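Local coordinates for fimbrium subunit Fim1C (PDB 4QB7), which is probably a component of the tip of fimbriae, the surface filaments through which this gut bacterium adheres to surfaces and forms biofilms, at residues D185-G198 and D284-K296. Sequence-based numbering, arbitrary orientation.
With SO4 (sulfate ion), chain K; SO4 (sulfate ion), chain J.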
loop_
_atom_site.group_PDB
_atom_site.type_symbol
_atom_site.label_atom_id
_atom_site.label_comp_id
_atom_site.label_asym_id
_atom_site.label_seq_id
_atom_site.Cartn_x
_atom_site.Cartn_y
_atom_site.Cartn_z
ATOM N N ASP A 185 13.491 -35.916 9.710
ATOM C CA ASP A 185 12.288 -36.439 10.345
ATOM C C ASP A 185 11.378 -35.403 11.025
ATOM O O ASP A 185 10.388 -35.807 11.656
ATOM C CB ASP A 185 12.709 -37.496 11.359
ATOM C CG ASP A 185 12.933 -38.868 10.743
ATOM O OD1 ASP A 185 13.291 -38.929 9.519
ATOM O OD2 ASP A 185 12.742 -39.894 11.475
ATOM N N THR A 186 11.685 -34.096 10.889
ATOM C CA THR A 186 10.886 -33.035 11.488
ATOM C C THR A 186 10.698 -31.910 10.479
ATOM O O THR A 186 11.653 -31.545 9.754
ATOM C CB THR A 186 11.519 -32.554 12.797
ATOM O OG1 THR A 186 11.451 -33.628 13.737
ATOM C CG2 THR A 186 10.813 -31.353 13.393
ATOM N N LYS A 187 9.434 -31.393 10.399
ATOM C CA LYS A 187 9.089 -30.278 9.514
ATOM C C LYS A 187 8.213 -29.276 10.270
ATOM O O LYS A 187 7.606 -29.634 11.280
ATOM C CB LYS A 187 8.421 -30.794 8.216
ATOM C CG LYS A 187 9.379 -31.700 7.404
ATOM C CD LYS A 187 8.904 -32.112 6.061
ATOM C CE LYS A 187 9.899 -33.018 5.372
ATOM N NZ LYS A 187 11.179 -32.321 5.048
ATOM N N ILE A 188 8.237 -28.006 9.855
ATOM C CA ILE A 188 7.403 -26.957 10.454
ATOM C C ILE A 188 6.469 -26.464 9.366
ATOM O O ILE A 188 6.927 -26.135 8.260
ATOM C CB ILE A 188 8.165 -25.762 11.116
ATOM C CG1 ILE A 188 9.120 -26.208 12.184
ATOM C CG2 ILE A 188 7.178 -24.703 11.702
ATOM C CD1 ILE A 188 9.930 -25.059 12.713
ATOM N N PHE A 189 5.174 -26.371 9.696
ATOM C CA PHE A 189 4.134 -25.886 8.785
ATOM C C PHE A 189 3.370 -24.717 9.396
ATOM O O PHE A 189 2.899 -24.823 10.531
ATOM C CB PHE A 189 3.166 -27.020 8.431
ATOM C CG PHE A 189 3.814 -28.200 7.754
ATOM C CD1 PHE A 189 4.038 -28.199 6.379
ATOM C CD2 PHE A 189 4.186 -29.323 8.486
ATOM C CE1 PHE A 189 4.637 -29.298 5.755
ATOM C CE2 PHE A 189 4.765 -30.428 7.856
ATOM C CZ PHE A 189 4.965 -30.418 6.495
ATOM N N VAL A 190 3.259 -23.601 8.664
ATOM C CA VAL A 190 2.488 -22.455 9.156
ATOM C C VAL A 190 1.062 -22.618 8.608
ATOM O O VAL A 190 0.882 -22.913 7.415
ATOM C CB VAL A 190 3.146 -21.100 8.817
ATOM C CG1 VAL A 190 2.195 -19.929 9.093
ATOM C CG2 VAL A 190 4.453 -20.937 9.590
ATOM N N THR A 191 0.053 -22.504 9.498
ATOM C CA THR A 191 -1.348 -22.754 9.143
ATOM C C THR A 191 -2.243 -21.522 9.325
ATOM O O THR A 191 -3.380 -21.505 8.847
ATOM C CB THR A 191 -1.868 -23.908 10.017
ATOM O OG1 THR A 191 -1.681 -23.548 11.387
ATOM C CG2 THR A 191 -1.121 -25.226 9.768
ATOM N N GLY A 192 -1.760 -20.520 10.038
ATOM C CA GLY A 192 -2.561 -19.333 10.310
ATOM C C GLY A 192 -1.725 -18.131 10.680
ATOM O O GLY A 192 -0.595 -18.274 11.151
ATOM N N LEU A 193 -2.278 -16.942 10.450
ATOM C CA LEU A 193 -1.633 -15.669 10.737
ATOM C C LEU A 193 -2.693 -14.585 10.877
ATOM O O LEU A 193 -3.603 -14.494 10.052
ATOM C CB LEU A 193 -0.614 -15.286 9.642
ATOM C CG LEU A 193 0.281 -14.085 9.948
ATOM C CD1 LEU A 193 1.412 -14.450 10.873
ATOM C CD2 LEU A 193 0.856 -13.537 8.712
ATOM N N LYS A 194 -2.583 -13.791 11.950
ATOM C CA LYS A 194 -3.441 -12.651 12.242
ATOM C C LYS A 194 -2.570 -11.432 12.509
ATOM O O LYS A 194 -1.457 -11.585 13.026
ATOM C CB LYS A 194 -4.346 -12.920 13.465
ATOM C CG LYS A 194 -5.477 -13.894 13.254
ATOM C CD LYS A 194 -6.209 -14.088 14.538
ATOM C CE LYS A 194 -7.357 -15.057 14.439
ATOM N NZ LYS A 194 -8.577 -14.522 15.115
ATOM N N LEU A 195 -3.064 -10.232 12.166
ATOM C CA LEU A 195 -2.401 -8.986 12.532
ATOM C C LEU A 195 -3.149 -8.403 13.729
ATOM O O LEU A 195 -4.377 -8.273 13.685
ATOM C CB LEU A 195 -2.329 -7.974 11.364
ATOM C CG LEU A 195 -1.827 -6.570 11.736
ATOM C CD1 LEU A 195 -0.297 -6.546 11.946
ATOM C CD2 LEU A 195 -2.286 -5.546 10.726
ATOM N N ASP A 196 -2.428 -8.133 14.820
ATOM C CA ASP A 196 -2.978 -7.509 16.033
ATOM C C ASP A 196 -2.658 -6.002 15.958
ATOM O O ASP A 196 -1.510 -5.607 16.194
ATOM C CB ASP A 196 -2.409 -8.170 17.299
ATOM C CG ASP A 196 -3.022 -7.706 18.608
ATOM O OD1 ASP A 196 -3.879 -6.786 18.580
ATOM O OD2 ASP A 196 -2.655 -8.267 19.662
ATOM N N PRO A 197 -3.632 -5.157 15.557
ATOM C CA PRO A 197 -3.335 -3.728 15.354
ATOM C C PRO A 197 -3.403 -2.849 16.603
ATOM O O PRO A 197 -3.285 -1.632 16.507
ATOM C CB PRO A 197 -4.430 -3.306 14.371
ATOM C CG PRO A 197 -5.589 -4.142 14.747
ATOM C CD PRO A 197 -5.026 -5.463 15.179
ATOM N N GLY A 198 -3.601 -3.456 17.758
ATOM C CA GLY A 198 -3.789 -2.692 18.976
ATOM C C GLY A 198 -5.199 -2.135 18.963
ATOM O O GLY A 198 -6.113 -2.792 18.445
ATOM N N ASP A 284 3.653 -2.242 19.163
ATOM C CA ASP A 284 2.490 -1.392 18.900
ATOM C C ASP A 284 1.628 -2.174 17.925
ATOM O O ASP A 284 0.421 -2.282 18.110
ATOM C CB ASP A 284 2.890 0.000 18.367
ATOM C CG ASP A 284 3.191 1.046 19.436
ATOM O OD1 ASP A 284 3.349 0.664 20.623
ATOM O OD2 ASP A 284 3.248 2.250 19.092
ATOM N N LEU A 285 2.296 -2.822 16.954
ATOM C CA LEU A 285 1.716 -3.763 16.007
ATOM C C LEU A 285 2.306 -5.149 16.292
ATOM O O LEU A 285 3.501 -5.264 16.607
ATOM C CB LEU A 285 1.965 -3.345 14.557
ATOM C CG LEU A 285 1.309 -2.049 14.100
ATOM C CD1 LEU A 285 1.758 -1.702 12.756
ATOM C CD2 LEU A 285 -0.188 -2.137 14.126
ATOM N N LYS A 286 1.467 -6.187 16.246
ATOM C CA LYS A 286 1.896 -7.562 16.510
ATOM C C LYS A 286 1.308 -8.532 15.506
ATOM O O LYS A 286 0.285 -8.234 14.900
ATOM C CB LYS A 286 1.444 -8.013 17.920
ATOM C CG LYS A 286 2.077 -7.289 19.071
ATOM C CD LYS A 286 1.469 -7.786 20.360
ATOM C CE LYS A 286 1.192 -6.694 21.357
ATOM N NZ LYS A 286 2.440 -6.264 22.022
ATOM N N LEU A 287 1.905 -9.721 15.397
ATOM C CA LEU A 287 1.400 -10.838 14.610
ATOM C C LEU A 287 0.970 -11.963 15.565
ATOM O O LEU A 287 1.560 -12.104 16.624
ATOM C CB LEU A 287 2.465 -11.372 13.623
ATOM C CG LEU A 287 2.998 -10.446 12.533
ATOM C CD1 LEU A 287 4.109 -11.148 11.769
ATOM C CD2 LEU A 287 1.920 -10.030 11.562
ATOM N N LYS A 288 -0.049 -12.745 15.201
ATOM C CA LYS A 288 -0.518 -13.935 15.922
ATOM C C LYS A 288 -0.330 -15.083 14.939
ATOM O O LYS A 288 -0.944 -15.072 13.870
ATOM C CB LYS A 288 -1.979 -13.795 16.412
ATOM C CG LYS A 288 -2.240 -12.678 17.431
ATOM C CD LYS A 288 -1.482 -12.873 18.742
ATOM C CE LYS A 288 -1.975 -11.960 19.821
ATOM N NZ LYS A 288 -3.181 -12.511 20.473
ATOM N N ILE A 289 0.611 -15.995 15.220
ATOM C CA ILE A 289 0.941 -17.070 14.289
ATOM C C ILE A 289 0.542 -18.433 14.845
ATOM O O ILE A 289 0.545 -18.652 16.073
ATOM C CB ILE A 289 2.440 -17.004 13.903
ATOM C CG1 ILE A 289 2.740 -17.830 12.625
ATOM C CG2 ILE A 289 3.359 -17.335 15.086
ATOM C CD1 ILE A 289 4.113 -17.619 11.977
ATOM N N ASN A 290 0.157 -19.342 13.909
ATOM C CA ASN A 290 -0.225 -20.742 14.167
ATOM C C ASN A 290 0.690 -21.642 13.365
ATOM O O ASN A 290 0.874 -21.407 12.178
ATOM C CB ASN A 290 -1.680 -20.989 13.762
ATOM C CG ASN A 290 -2.720 -20.248 14.542
ATOM O OD1 ASN A 290 -2.440 -19.361 15.348
ATOM N ND2 ASN A 290 -3.968 -20.632 14.340
ATOM N N TYR A 291 1.293 -22.629 13.982
ATOM C CA TYR A 291 2.213 -23.523 13.274
ATOM C C TYR A 291 2.256 -24.887 13.943
ATOM O O TYR A 291 1.940 -25.019 15.129
ATOM C CB TYR A 291 3.639 -22.925 13.128
ATOM C CG TYR A 291 4.317 -22.555 14.425
ATOM C CD1 TYR A 291 4.026 -21.355 15.066
ATOM C CD2 TYR A 291 5.283 -23.385 14.993
ATOM C CE1 TYR A 291 4.666 -20.995 16.253
ATOM C CE2 TYR A 291 5.919 -23.042 16.189
ATOM C CZ TYR A 291 5.608 -21.842 16.813
ATOM O OH TYR A 291 6.225 -21.469 17.978
ATOM N N ASP A 292 2.600 -25.908 13.140
ATOM C CA ASP A 292 2.695 -27.316 13.531
ATOM C C ASP A 292 4.096 -27.817 13.334
ATOM O O ASP A 292 4.681 -27.569 12.280
ATOM C CB ASP A 292 1.713 -28.145 12.680
ATOM C CG ASP A 292 0.248 -27.774 12.862
ATOM O OD1 ASP A 292 -0.114 -27.295 13.960
ATOM O OD2 ASP A 292 -0.548 -28.003 11.917
ATOM N N ILE A 293 4.659 -28.485 14.350
ATOM C CA ILE A 293 5.989 -29.115 14.291
ATOM C C ILE A 293 5.723 -30.600 14.183
ATOM O O ILE A 293 5.205 -31.203 15.122
ATOM C CB ILE A 293 6.928 -28.725 15.456
ATOM C CG1 ILE A 293 6.970 -27.176 15.629
ATOM C CG2 ILE A 293 8.354 -29.326 15.233
ATOM C CD1 ILE A 293 7.564 -26.740 16.923
ATOM N N VAL A 294 5.949 -31.155 12.991
ATOM C CA VAL A 294 5.597 -32.539 12.654
ATOM C C VAL A 294 6.821 -33.409 12.625
ATOM O O VAL A 294 7.715 -33.157 11.831
ATOM C CB VAL A 294 4.859 -32.565 11.281
ATOM C CG1 VAL A 294 4.477 -33.984 10.871
ATOM C CG2 VAL A 294 3.644 -31.657 11.304
ATOM N N THR A 295 6.850 -34.436 13.481
ATOM C CA THR A 295 7.928 -35.424 13.570
ATOM C C THR A 295 7.416 -36.781 13.056
ATOM O O THR A 295 6.356 -37.236 13.477
ATOM C CB THR A 295 8.495 -35.519 14.997
ATOM O OG1 THR A 295 8.879 -34.225 15.461
ATOM C CG2 THR A 295 9.678 -36.461 15.097
ATOM N N LYS A 296 8.198 -37.433 12.174
ATOM C CA LYS A 296 7.893 -38.740 11.593
ATOM C C LYS A 296 7.875 -39.855 12.635
ATOM O O LYS A 296 8.774 -39.930 13.477
ATOM C CB LYS A 296 8.926 -39.083 10.505
ATOM C CG LYS A 296 8.762 -40.445 9.863
ATOM C CD LYS A 296 9.662 -40.608 8.670
ATOM C CE LYS A 296 9.566 -41.993 8.092
ATOM N NZ LYS A 296 10.249 -42.086 6.783
HETATM S S SO4 K . -4.908 -23.152 12.115
HETATM O O1 SO4 K . -3.921 -24.165 12.213
HETATM O O2 SO4 K . -5.648 -23.150 13.358
HETATM O O3 SO4 K . -4.225 -21.903 11.965
HETATM O O4 SO4 K . -5.795 -23.414 10.944
HETATM S S SO4 J . 8.933 -23.414 19.606
HETATM O O1 SO4 J . 9.913 -24.249 18.912
HETATM O O2 SO4 J . 8.820 -23.893 20.987
HETATM O O3 SO4 J . 9.341 -21.999 19.568
HETATM O O4 SO4 J . 7.637 -23.529 18.967
#
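The ring of F189 meets V294 at its edge, CG2 of the valine lying near the ring plane 3.7 Å from CD2, while Y245 stacks on the ring from outside the pair. Across the strands, the Y291 ring takes CG2 of I188 obliquely on CD2, and O4 of the chain J sulfate sits in the ring plane at its edge, where the phenol OH donates to it. With CG between the backbone N and the carbonyl carbon (chi1 58°), the ring end leads away from strand 186-196. V190 CG2 packs separately against Y291 CB at 4.1 Å. Cut back to an alanine here, the tyrosine side chain would probably leave I188 CG2 without its aromatic neighbour and open a gap toward I338. The two strands run antiparallel in the sheet that strand 301-313 extends beyond 286-296, within a fimbrillin-like chain of the transthyretin clan. Their regular pairing is interrupted by a classic beta bulge, T191 and G192 both facing N290: T191 N donates to N290 O (3.0 Å) and N290 N to G192 O, both donors standing above the carbonyl planes. Beside the bulge N290 ND2 donates to O3 of the chain K sulfate at 2.7 Å; both sulfates probably come from the crystallisation liquor. N290 OD1 is taken by the backbone N of N309. On the face with I188 and Y291, L193 CD1 packs 4.0 Å from I289 CG1, and L195 CD1 touches L287 CD2. Near the N-terminal end of 186-196, T186 OG1 and T295 OG1 share a hydrogen bond of 3.2 Å.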